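Local coordinates for THUMP domain-containing protein (Pyrococcus horikoshii, PDB 1VBK) that is of unknown function but, as a THUMP-domain relative of the thiamine-biosynthesis protein ThiI, probably binds RNA and ATP, at residues A[81-84]-A[85-88]; A[113-116]-A[117-120]; A[121-124]-A[125-128]; A[142-145]-A[146-149]; A[185-188]-A[189-193]. One frame throughout, in Å; residues are numbered along the deposited sequence.

Interaction 1. Residues A[81-84]-A[85-88]; sequences EASL and EKIN
Ser83 caps the N-terminus of helix 84-102 by receiving Lys86 N, a local contact at the surface of the THUMP domain just where strand 71-81 gives way to the helix. Ser83 OG lies 3.0 Å from Lys86 N, and the bond is nearly straight (163°). Serine suits the place because its short side chain, with OG tucked between the backbone N and the carbonyl carbon (chi1 77°), reaches an amide that has no preceding helical carbonyl to meet. The regular helical bonds start immediately: Ile87 N meets Ser83 O at 2.9 Å and Asn88 N meets Leu84 O at 2.8 Å. Ahead of the cap, Ala82 is the centre of an inverse gamma turn. Glu81 and Lys86 lie side by side and point the same way, with Glu81 CB 3.6 Å from Lys86 CD. Their charged ends stay apart, the Glu81 carboxylate forming its salt bridge with Lys160; a water accepts from both Lys86 NZ and Glu81 N. Ile87, buried, packs on Ile154 and Ile156 of strand 150-157. The serine oxygen thus satisfies a first-turn amide without bringing a charge to the helix end, while Lys86 adds aliphatic cover beside Glu81.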
loop_
_atom_site.group_PDB
_atom_site.type_symbol
_atom_site.label_atom_id
_atom_site.label_comp_id
_atom_site.label_asym_id
_atom_site.label_seq_id
_atom_site.Cartn_x
_atom_site.Cartn_y
_atom_site.Cartn_z
ATOM N N GLU A 81 -34.732 28.894 4.695
ATOM C CA GLU A 81 -34.535 29.701 3.501
ATOM C C GLU A 81 -33.742 30.924 3.944
ATOM O O GLU A 81 -34.013 31.490 5.003
ATOM C CB GLU A 81 -35.889 30.132 2.929
ATOM C CG GLU A 81 -36.650 29.009 2.243
ATOM C CD GLU A 81 -36.122 28.720 0.847
ATOM O OE1 GLU A 81 -36.333 29.567 -0.051
ATOM O OE2 GLU A 81 -35.495 27.658 0.647
ATOM N N ALA A 82 -32.766 31.332 3.141
ATOM C CA ALA A 82 -31.932 32.473 3.493
ATOM C C ALA A 82 -32.564 33.834 3.208
ATOM O O ALA A 82 -32.292 34.452 2.180
ATOM C CB ALA A 82 -30.584 32.367 2.788
ATOM N N SER A 83 -33.423 34.280 4.119
ATOM C CA SER A 83 -34.066 35.588 4.026
ATOM C C SER A 83 -33.781 36.207 5.386
ATOM O O SER A 83 -33.715 35.488 6.381
ATOM C CB SER A 83 -35.580 35.458 3.821
ATOM O OG SER A 83 -36.247 35.132 5.031
ATOM N N LEU A 84 -33.602 37.523 5.443
ATOM C CA LEU A 84 -33.307 38.161 6.720
ATOM C C LEU A 84 -34.388 37.845 7.750
ATOM O O LEU A 84 -34.085 37.545 8.900
ATOM C CB LEU A 84 -33.157 39.676 6.549
ATOM C CG LEU A 84 -32.641 40.433 7.780
ATOM C CD1 LEU A 84 -31.367 39.778 8.307
ATOM C CD2 LEU A 84 -32.383 41.888 7.415
ATOM N N GLU A 85 -35.647 37.902 7.327
ATOM C CA GLU A 85 -36.772 37.614 8.212
ATOM C C GLU A 85 -36.655 36.233 8.863
ATOM O O GLU A 85 -36.785 36.098 10.080
ATOM C CB GLU A 85 -38.088 37.694 7.433
ATOM C CG GLU A 85 -39.305 37.230 8.224
ATOM C CD GLU A 85 -40.560 37.140 7.373
ATOM O OE1 GLU A 85 -40.534 36.435 6.339
ATOM O OE2 GLU A 85 -41.573 37.769 7.741
ATOM N N LYS A 86 -36.411 35.210 8.048
ATOM C CA LYS A 86 -36.292 33.849 8.556
ATOM C C LYS A 86 -35.037 33.655 9.400
ATOM O O LYS A 86 -35.068 32.950 10.411
ATOM C CB LYS A 86 -36.316 32.854 7.394
ATOM C CG LYS A 86 -37.637 32.863 6.631
ATOM C CD LYS A 86 -37.726 31.705 5.651
ATOM C CE LYS A 86 -39.121 31.591 5.061
ATOM N NZ LYS A 86 -39.277 30.300 4.333
ATOM N N ILE A 87 -33.936 34.273 8.987
ATOM C CA ILE A 87 -32.688 34.172 9.741
ATOM C C ILE A 87 -32.881 34.813 11.126
ATOM O O ILE A 87 -32.460 34.254 12.138
ATOM C CB ILE A 87 -31.524 34.872 8.994
ATOM C CG1 ILE A 87 -31.136 34.055 7.753
ATOM C CG2 ILE A 87 -30.324 35.037 9.915
ATOM C CD1 ILE A 87 -30.108 34.743 6.860
ATOM N N ASN A 88 -33.527 35.977 11.172
ATOM C CA ASN A 88 -33.763 36.645 12.455
ATOM C C ASN A 88 -34.646 35.837 13.398
ATOM O O ASN A 88 -34.311 35.659 14.571
ATOM C CB ASN A 88 -34.409 38.024 12.260
ATOM C CG ASN A 88 -33.389 39.115 12.002
ATOM O OD1 ASN A 88 -32.226 38.993 12.389
ATOM N ND2 ASN A 88 -33.823 40.196 11.361
HETATM O O HOH W 1 -37.486 28.058 5.606
#

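Interaction 2. Residues A[113-116]-A[117-120]; sequences ARRI and TKEF
Bends in two long side chains bring Arg115 and Lys118 across one another at about a right angle: Arg115 folds at its CG-CD bond (chi3 -56°), and Lys118 at CB-CG (chi2 -62°) before running straight to its amine. The lysine tip therefore doubles back to the strand end, where NZ donates to Arg115 O at 2.9 Å, lying in the carbonyl plane. On the way its CD passes over one face of the guanidinium, toward the rim, 4.1 Å from Arg115 NE. The same guanidinium works at its edge as well: Arg115 NH1 donates in its own plane to Phe120 O at 2.9 Å, almost in line with that C=O. One water accepts from both Arg115 NH2 and Lys118 NZ. These bonds draw the loop following strand 108-115 back on itself. Thr117 OG1 donates to the syn lone pair of Glu119 OE1 at 2.6 Å, while the Phe120 ring packs on Ile127 and Ile156. Arginine and lysine suit this turn because each has a long aliphatic arm and a donor at the end. Each cation is held by a backbone carbonyl oxygen and the two share a water, which probably eases their mutual repulsion.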
loop_
_atom_site.group_PDB
_atom_site.type_symbol
_atom_site.label_atom_id
_atom_site.label_comp_id
_atom_site.label_asym_id
_atom_site.label_seq_id
_atom_site.Cartn_x
_atom_site.Cartn_y
_atom_site.Cartn_z
ATOM N N ALA A 113 -21.257 35.104 11.636
ATOM C CA ALA A 113 -21.844 34.775 10.349
ATOM C C ALA A 113 -20.804 34.574 9.273
ATOM O O ALA A 113 -19.752 35.216 9.277
ATOM C CB ALA A 113 -22.821 35.872 9.928
ATOM N N ARG A 114 -21.110 33.669 8.348
ATOM C CA ARG A 114 -20.218 33.378 7.234
ATOM C C ARG A 114 -21.029 33.164 5.965
ATOM O O ARG A 114 -21.994 32.402 5.962
ATOM C CB ARG A 114 -19.398 32.112 7.510
ATOM C CG ARG A 114 -18.316 32.263 8.576
ATOM C CD ARG A 114 -17.144 33.102 8.070
ATOM N NE ARG A 114 -16.115 33.269 9.093
ATOM C CZ ARG A 114 -16.237 34.055 10.159
ATOM N NH1 ARG A 114 -17.345 34.759 10.347
ATOM N NH2 ARG A 114 -15.254 34.125 11.047
ATOM N N ARG A 115 -20.657 33.858 4.895
ATOM C CA ARG A 115 -21.338 33.664 3.623
ATOM C C ARG A 115 -20.479 32.661 2.874
ATOM O O ARG A 115 -19.467 33.029 2.277
ATOM C CB ARG A 115 -21.420 34.964 2.818
ATOM C CG ARG A 115 -22.484 35.942 3.296
ATOM C CD ARG A 115 -22.725 37.024 2.254
ATOM N NE ARG A 115 -21.492 37.724 1.911
ATOM C CZ ARG A 115 -21.388 38.638 0.953
ATOM N NH1 ARG A 115 -22.447 38.970 0.228
ATOM N NH2 ARG A 115 -20.219 39.222 0.724
ATOM N N ILE A 116 -20.854 31.390 2.935
ATOM C CA ILE A 116 -20.069 30.410 2.236
ATOM C C ILE A 116 -20.143 30.702 0.756
ATOM O O ILE A 116 -19.140 30.763 0.058
ATOM C CB ILE A 116 -20.659 29.030 2.529
ATOM C CG1 ILE A 116 -20.707 28.786 4.039
ATOM C CG2 ILE A 116 -19.772 27.938 1.904
ATOM C CD1 ILE A 116 -19.332 28.928 4.694
ATOM N N THR A 117 -21.348 30.927 0.241
ATOM C CA THR A 117 -21.513 31.348 -1.145
ATOM C C THR A 117 -21.887 32.826 -0.986
ATOM O O THR A 117 -22.376 33.222 0.074
ATOM C CB THR A 117 -22.625 30.552 -1.880
ATOM O OG1 THR A 117 -23.842 30.595 -1.131
ATOM C CG2 THR A 117 -22.193 29.099 -2.066
ATOM N N LYS A 118 -21.667 33.638 -2.017
ATOM C CA LYS A 118 -21.920 35.076 -1.899
ATOM C C LYS A 118 -23.185 35.697 -2.485
ATOM O O LYS A 118 -23.177 36.888 -2.808
ATOM C CB LYS A 118 -20.719 35.842 -2.461
ATOM C CG LYS A 118 -19.365 35.316 -2.010
ATOM C CD LYS A 118 -19.186 35.415 -0.505
ATOM C CE LYS A 118 -17.804 34.932 -0.088
ATOM N NZ LYS A 118 -17.600 35.045 1.381
ATOM N N GLU A 119 -24.274 34.946 -2.610
ATOM C CA GLU A 119 -25.479 35.539 -3.180
ATOM C C GLU A 119 -26.312 36.383 -2.206
ATOM O O GLU A 119 -27.042 37.281 -2.634
ATOM C CB GLU A 119 -26.360 34.464 -3.845
ATOM C CG GLU A 119 -27.118 33.526 -2.914
ATOM C CD GLU A 119 -26.211 32.565 -2.167
ATOM O OE1 GLU A 119 -25.181 32.152 -2.747
ATOM O OE2 GLU A 119 -26.541 32.215 -1.010
ATOM N N PHE A 120 -26.208 36.116 -0.904
ATOM C CA PHE A 120 -26.971 36.894 0.072
ATOM C C PHE A 120 -26.507 38.350 -0.011
ATOM O O PHE A 120 -25.309 38.619 -0.075
ATOM C CB PHE A 120 -26.755 36.357 1.492
ATOM C CG PHE A 120 -27.811 36.791 2.473
ATOM C CD1 PHE A 120 -29.128 36.358 2.332
ATOM C CD2 PHE A 120 -27.497 37.633 3.533
ATOM C CE1 PHE A 120 -30.115 36.756 3.236
ATOM C CE2 PHE A 120 -28.475 38.040 4.444
ATOM C CZ PHE A 120 -29.789 37.600 4.294
HETATM O O HOH W 2 -17.477 38.037 1.252
#

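Interaction 3. Residues A[121-124]-A[125-128]; sequences PLDS and LEIQ
The carboxylates of Asp123 and Glu126 meet with their planes 40° apart, and each receives the backbone N-H of the other residue. Glu126 N reaches Asp123 OD1 at 2.8 Å, nearly along the C-O axis of that oxygen. In return, Asp123 N donates to Glu126 OE1 at 2.8 Å in a straight bond (167°) that uses the anti lone pair, on the side away from OE2. This reciprocal pair is a capping box, with Asp123 as N-cap of helix 124-138. Asp123 O receives Ile127 N at 2.9 Å, beginning the helical ladder. The glutamate comes back to the cap because its CG lies beside its own backbone N (chi1 -69°) and the chain then runs extended. Asp123 OD2 and Glu126 OE1 are only 3.3 Å apart; the amide donors, the helix N-terminus and a water that donates to OE1 and Pro121 O probably ease this repulsion. With an alanine at Asp123, Glu126 N is likely to lose its side-chain acceptor and the first turn to fray. Leu122 packs on Ile127, its CB 3.9 Å from Ile127 CG1. Ile127 continues inward to Ala113, Ile154 and Ile156, whereas Gln128 OE1 receives Ala113 N.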
loop_
_atom_site.group_PDB
_atom_site.type_symbol
_atom_site.label_atom_id
_atom_site.label_comp_id
_atom_site.label_asym_id
_atom_site.label_seq_id
_atom_site.Cartn_x
_atom_site.Cartn_y
_atom_site.Cartn_z
ATOM N N PRO A 121 -27.454 39.304 -0.013
ATOM C CA PRO A 121 -27.185 40.748 -0.098
ATOM C C PRO A 121 -26.338 41.401 1.000
ATOM O O PRO A 121 -25.652 42.388 0.739
ATOM C CB PRO A 121 -28.585 41.355 -0.166
ATOM C CG PRO A 121 -29.384 40.290 -0.824
ATOM C CD PRO A 121 -28.901 39.051 -0.116
ATOM N N LEU A 122 -26.391 40.872 2.218
ATOM C CA LEU A 122 -25.627 41.452 3.323
ATOM C C LEU A 122 -24.355 40.659 3.592
ATOM O O LEU A 122 -24.371 39.431 3.524
ATOM C CB LEU A 122 -26.476 41.475 4.599
ATOM C CG LEU A 122 -27.844 42.160 4.557
ATOM C CD1 LEU A 122 -28.492 42.056 5.925
ATOM C CD2 LEU A 122 -27.696 43.618 4.150
ATOM N N ASP A 123 -23.254 41.345 3.895
ATOM C CA ASP A 123 -22.021 40.624 4.176
ATOM C C ASP A 123 -22.062 40.109 5.605
ATOM O O ASP A 123 -22.944 40.482 6.380
ATOM C CB ASP A 123 -20.771 41.493 3.944
ATOM C CG ASP A 123 -20.792 42.792 4.720
ATOM O OD1 ASP A 123 -21.131 42.782 5.921
ATOM O OD2 ASP A 123 -20.443 43.833 4.120
ATOM N N SER A 124 -21.115 39.245 5.947
ATOM C CA SER A 124 -21.062 38.641 7.275
ATOM C C SER A 124 -21.203 39.616 8.436
ATOM O O SER A 124 -21.964 39.360 9.370
ATOM C CB SER A 124 -19.767 37.840 7.440
ATOM O OG SER A 124 -18.628 38.667 7.313
ATOM N N LEU A 125 -20.476 40.727 8.393
ATOM C CA LEU A 125 -20.555 41.692 9.483
ATOM C C LEU A 125 -21.906 42.405 9.533
ATOM O O LEU A 125 -22.372 42.796 10.608
ATOM C CB LEU A 125 -19.411 42.705 9.376
ATOM C CG LEU A 125 -18.016 42.078 9.457
ATOM C CD1 LEU A 125 -16.972 43.184 9.361
ATOM C CD2 LEU A 125 -17.850 41.300 10.765
ATOM N N GLU A 126 -22.536 42.580 8.373
ATOM C CA GLU A 126 -23.845 43.222 8.323
ATOM C C GLU A 126 -24.864 42.257 8.935
ATOM O O GLU A 126 -25.752 42.662 9.684
ATOM C CB GLU A 126 -24.237 43.550 6.874
ATOM C CG GLU A 126 -23.406 44.664 6.234
ATOM C CD GLU A 126 -23.847 45.008 4.813
ATOM O OE1 GLU A 126 -23.731 44.148 3.913
ATOM O OE2 GLU A 126 -24.314 46.150 4.597
ATOM N N ILE A 127 -24.727 40.975 8.616
ATOM C CA ILE A 127 -25.629 39.962 9.153
ATOM C C ILE A 127 -25.492 39.922 10.674
ATOM O O ILE A 127 -26.488 39.922 11.399
ATOM C CB ILE A 127 -25.302 38.566 8.580
ATOM C CG1 ILE A 127 -25.593 38.538 7.075
ATOM C CG2 ILE A 127 -26.118 37.503 9.301
ATOM C CD1 ILE A 127 -25.054 37.294 6.369
ATOM N N GLN A 128 -24.252 39.896 11.157
ATOM C CA GLN A 128 -24.002 39.860 12.595
ATOM C C GLN A 128 -24.633 41.060 13.301
ATOM O O GLN A 128 -25.261 40.911 14.352
ATOM C CB GLN A 128 -22.492 39.818 12.867
ATOM C CG GLN A 128 -21.837 38.564 12.304
ATOM C CD GLN A 128 -20.347 38.455 12.589
ATOM O OE1 GLN A 128 -19.696 37.520 12.122
ATOM N NE2 GLN A 128 -19.804 39.400 13.358
HETATM O O HOH W 3 -22.861 43.865 1.334
#

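Interaction 4. Residues A[142-145]-A[146-149]; sequences EVDL and KNYD
Asp144 turns its carboxylate across the bend that follows, toward the amide of Asn147. Its CG stands opposite the backbone N (chi1 -167°), which carries the group over the turn and places Asp144 OD1 2.8 Å from Asn147 N. Lys146 N gives the same oxygen a weak bond. OD1 is modelled too close to the Lys146 side chain, however, so its exact place is somewhat doubtful. The other oxygen looks elsewhere: OD2 forms a salt bridge with Lys108, and a water 2.7 Å from Asp144 OD2 donates to it and also to Asn147 OD1. Aspartate suits this buried spot because one short carboxylate serves backbone amides and a lysine at once. Were Asp144 replaced by an asparagine, the salt bridge would probably be lost and Lys108 left without this charged mate.

Lys146 runs extended and obliquely past Asp144, its NZ making no contact with the carboxylate. Tyr148 holds its ring between its own backbone N and carbonyl carbon (chi1 42°), a choice that swings it back over the turn. There its edge meets Leu145 O near the ring plane, 3.5 Å from Tyr148 CE1, while Asp144 O stands obliquely 3.4 Å from Tyr148 CD1. Leu145 and Tyr148 both touch Arg110 of strand 108-115. An aspartate side chain thus spans the tight loop that joins strands 142-143 and 150-157, both parallel partners of strand 108-115 in the THUMP domain.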
loop_
_atom_site.group_PDB
_atom_site.type_symbol
_atom_site.label_atom_id
_atom_site.label_comp_id
_atom_site.label_asym_id
_atom_site.label_seq_id
_atom_site.Cartn_x
_atom_site.Cartn_y
_atom_site.Cartn_z
ATOM N N GLU A 142 -26.536 41.038 26.410
ATOM C CA GLU A 142 -25.465 41.986 26.157
ATOM C C GLU A 142 -24.427 41.401 25.219
ATOM O O GLU A 142 -24.037 40.248 25.359
ATOM C CB GLU A 142 -24.837 42.335 27.504
ATOM C CG GLU A 142 -23.553 43.101 27.487
ATOM C CD GLU A 142 -22.991 43.214 28.888
ATOM O OE1 GLU A 142 -23.711 43.733 29.768
ATOM O OE2 GLU A 142 -21.845 42.775 29.118
ATOM N N VAL A 143 -23.979 42.203 24.261
ATOM C CA VAL A 143 -22.975 41.750 23.315
ATOM C C VAL A 143 -21.596 41.748 23.963
ATOM O O VAL A 143 -21.208 42.710 24.620
ATOM C CB VAL A 143 -22.924 42.661 22.060
ATOM C CG1 VAL A 143 -21.746 42.264 21.170
ATOM C CG2 VAL A 143 -24.231 42.554 21.282
ATOM N N ASP A 144 -20.869 40.651 23.793
ATOM C CA ASP A 144 -19.509 40.533 24.311
ATOM C C ASP A 144 -18.796 39.585 23.360
ATOM O O ASP A 144 -19.093 38.394 23.323
ATOM C CB ASP A 144 -19.495 39.966 25.731
ATOM C CG ASP A 144 -18.137 40.128 26.405
ATOM O OD1 ASP A 144 -17.113 39.776 25.779
ATOM O OD2 ASP A 144 -18.090 40.602 27.558
ATOM N N LEU A 145 -17.867 40.125 22.581
ATOM C CA LEU A 145 -17.129 39.338 21.596
ATOM C C LEU A 145 -16.025 38.459 22.182
ATOM O O LEU A 145 -15.587 37.507 21.542
ATOM C CB LEU A 145 -16.528 40.273 20.540
ATOM C CG LEU A 145 -17.486 41.290 19.910
ATOM C CD1 LEU A 145 -16.713 42.193 18.966
ATOM C CD2 LEU A 145 -18.611 40.570 19.174
ATOM N N LYS A 146 -15.575 38.773 23.390
ATOM C CA LYS A 146 -14.509 37.996 24.019
ATOM C C LYS A 146 -15.040 36.870 24.903
ATOM O O LYS A 146 -14.693 35.701 24.713
ATOM C CB LYS A 146 -13.596 38.923 24.829
ATOM C CG LYS A 146 -14.334 39.834 25.792
ATOM C CD LYS A 146 -13.437 40.950 26.305
ATOM C CE LYS A 146 -14.249 42.022 27.017
ATOM N NZ LYS A 146 -13.412 43.201 27.383
ATOM N N ASN A 147 -15.875 37.221 25.873
ATOM C CA ASN A 147 -16.446 36.223 26.761
ATOM C C ASN A 147 -17.954 36.230 26.582
ATOM O O ASN A 147 -18.622 37.219 26.882
ATOM C CB ASN A 147 -16.082 36.529 28.216
ATOM C CG ASN A 147 -14.589 36.699 28.415
ATOM O OD1 ASN A 147 -14.074 37.819 28.430
ATOM N ND2 ASN A 147 -13.882 35.585 28.549
ATOM N N TYR A 148 -18.488 35.126 26.077
ATOM C CA TYR A 148 -19.923 35.030 25.853
ATOM C C TYR A 148 -20.486 33.693 26.305
ATOM O O TYR A 148 -19.811 32.662 26.215
ATOM C CB TYR A 148 -20.239 35.242 24.367
ATOM C CG TYR A 148 -19.280 34.540 23.421
ATOM C CD1 TYR A 148 -18.100 35.162 23.002
ATOM C CD2 TYR A 148 -19.553 33.261 22.946
ATOM C CE1 TYR A 148 -17.218 34.522 22.129
ATOM C CE2 TYR A 148 -18.679 32.611 22.075
ATOM C CZ TYR A 148 -17.517 33.247 21.672
ATOM O OH TYR A 148 -16.659 32.604 20.813
ATOM N N ASP A 149 -21.723 33.724 26.797
ATOM C CA ASP A 149 -22.413 32.518 27.242
ATOM C C ASP A 149 -23.049 31.848 26.029
ATOM O O ASP A 149 -23.257 30.636 26.009
ATOM C CB ASP A 149 -23.550 32.853 28.218
ATOM C CG ASP A 149 -23.068 33.550 29.470
ATOM O OD1 ASP A 149 -23.341 34.759 29.605
ATOM O OD2 ASP A 149 -22.417 32.887 30.312
HETATM O O HOH W 4 -15.817 40.285 29.029
#

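Interaction 5. Residues A[185-188]-A[189-193]; sequences ILHD and ELSAL
The chain leaves strand 181-185 and passes through His187 and a nearly fully extended Asp188 before dropping into helix 189-200. Asp188 is the N-cap: its OD1 accepts Ser191 N at 2.9 Å, the donor coming from above the carboxylate plane. Ser191 OG receives His187 N at 2.9 Å in an almost perfectly straight bond (176°), and lies 2.7 Å from Asp188 OD1 and 2.9 Å from Asp188 O, two acceptors that compete for its single proton. Serine fits here because one small hydroxyl can both accept and donate in a buried position. The compact position of OG, between the backbone N and the carbonyl carbon (chi1 53°), lets it reach all three. In the parallel five-stranded sheet of this ThiI-like domain of the HUP clan, 181-185 is the central strand and leads through a short loop into this helix. In ThiI relatives the corresponding connection carries the nucleotide-binding PP-loop, so the turn may occupy an equivalent place. The His187 ring lies with one face toward Asp188 OD1 and Ser191 OG, the latter 3.7 Å from His187 CD2. Ala192 N donates to Asp188 O at 3.1 Å. On the inner side Leu186 CD1 rests 3.7 Å from Ala192 CB, small enough to let the leucine in, and both side chains touch helix 215-228, at Val220, Trp224 and Leu227.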
loop_
_atom_site.group_PDB
_atom_site.type_symbol
_atom_site.label_atom_id
_atom_site.label_comp_id
_atom_site.label_asym_id
_atom_site.label_seq_id
_atom_site.Cartn_x
_atom_site.Cartn_y
_atom_site.Cartn_z
ATOM N N ILE A 185 0.275 -3.867 15.775
ATOM C CA ILE A 185 0.490 -4.979 16.690
ATOM C C ILE A 185 -0.084 -4.562 18.035
ATOM O O ILE A 185 0.482 -3.714 18.728
ATOM C CB ILE A 185 1.991 -5.316 16.836
ATOM C CG1 ILE A 185 2.611 -5.568 15.457
ATOM C CG2 ILE A 185 2.160 -6.556 17.709
ATOM C CD1 ILE A 185 1.940 -6.674 14.663
ATOM N N LEU A 186 -1.211 -5.170 18.391
ATOM C CA LEU A 186 -1.921 -4.857 19.628
ATOM C C LEU A 186 -1.714 -5.902 20.723
ATOM O O LEU A 186 -2.006 -7.084 20.527
ATOM C CB LEU A 186 -3.413 -4.717 19.313
ATOM C CG LEU A 186 -4.410 -4.339 20.409
ATOM C CD1 LEU A 186 -4.101 -2.954 20.948
ATOM C CD2 LEU A 186 -5.817 -4.377 19.832
ATOM N N HIS A 187 -1.229 -5.466 21.884
ATOM C CA HIS A 187 -0.992 -6.391 22.991
ATOM C C HIS A 187 -1.191 -5.766 24.371
ATOM O O HIS A 187 -1.256 -6.478 25.365
ATOM C CB HIS A 187 0.421 -6.973 22.888
ATOM C CG HIS A 187 1.505 -5.954 23.046
ATOM N ND1 HIS A 187 2.021 -5.599 24.273
ATOM C CD2 HIS A 187 2.148 -5.191 22.131
ATOM C CE1 HIS A 187 2.937 -4.661 24.108
ATOM N NE2 HIS A 187 3.033 -4.395 22.818
ATOM N N ASP A 188 -1.274 -4.442 24.433
ATOM C CA ASP A 188 -1.482 -3.754 25.703
ATOM C C ASP A 188 -2.050 -2.349 25.497
ATOM O O ASP A 188 -2.337 -1.946 24.370
ATOM C CB ASP A 188 -0.173 -3.702 26.505
ATOM C CG ASP A 188 0.885 -2.823 25.862
ATOM O OD1 ASP A 188 0.748 -2.473 24.670
ATOM O OD2 ASP A 188 1.869 -2.489 26.557
ATOM N N GLU A 189 -2.220 -1.610 26.590
ATOM C CA GLU A 189 -2.772 -0.262 26.525
ATOM C C GLU A 189 -1.910 0.691 25.704
ATOM O O GLU A 189 -2.432 1.512 24.954
ATOM C CB GLU A 189 -2.964 0.294 27.941
ATOM C CG GLU A 189 -3.901 -0.544 28.804
ATOM C CD GLU A 189 -4.101 0.033 30.197
ATOM O OE1 GLU A 189 -3.100 0.184 30.932
ATOM O OE2 GLU A 189 -5.261 0.334 30.559
ATOM N N LEU A 190 -0.593 0.575 25.848
ATOM C CA LEU A 190 0.341 1.428 25.118
ATOM C C LEU A 190 0.261 1.219 23.608
ATOM O O LEU A 190 0.273 2.183 22.841
ATOM C CB LEU A 190 1.773 1.165 25.585
ATOM C CG LEU A 190 2.139 1.650 26.988
ATOM C CD1 LEU A 190 3.544 1.192 27.342
ATOM C CD2 LEU A 190 2.040 3.163 27.039
ATOM N N SER A 191 0.199 -0.038 23.183
ATOM C CA SER A 191 0.113 -0.335 21.759
ATOM C C SER A 191 -1.255 0.103 21.232
ATOM O O SER A 191 -1.397 0.449 20.057
ATOM C CB SER A 191 0.345 -1.834 21.500
ATOM O OG SER A 191 -0.515 -2.648 22.276
ATOM N N ALA A 192 -2.257 0.106 22.109
ATOM C CA ALA A 192 -3.602 0.523 21.719
ATOM C C ALA A 192 -3.603 2.019 21.448
ATOM O O ALA A 192 -4.240 2.484 20.500
ATOM C CB ALA A 192 -4.603 0.184 22.818
ATOM N N LEU A 193 -2.882 2.767 22.284
ATOM C CA LEU A 193 -2.772 4.217 22.142
ATOM C C LEU A 193 -1.975 4.538 20.882
ATOM O O LEU A 193 -2.253 5.518 20.188
ATOM C CB LEU A 193 -2.072 4.824 23.363
ATOM C CG LEU A 193 -1.829 6.337 23.320
ATOM C CD1 LEU A 193 -3.156 7.080 23.169
ATOM C CD2 LEU A 193 -1.118 6.772 24.589
HETATM O O HOH W 5 0.503 -0.692 18.131
HETATM O O HOH W 6 0.339 -0.524 28.397
#

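Interactions 1 to 4 belong to the THUMP domain and lie largely at its surface; interaction 5, partly buried, sits in the ThiI-like domain, its centre 44 to 51 Å from theirs. Three are helix N-caps: a neutral serine in interaction 1 and aspartates in 3 and 5, reinforced by a glutamate in the former and a buried hydroxyl in the latter. Interactions 2 and 4 instead tie loops at strand ends, one with cations on carbonyls, the other with a carboxylate on amides. Phe120 joins interactions 1 and 2 by packing on Ile87, and Leu84 meets Leu122 of interaction 3. Strand 108-115 links 2 and 4 through a common sheet, though they do not touch.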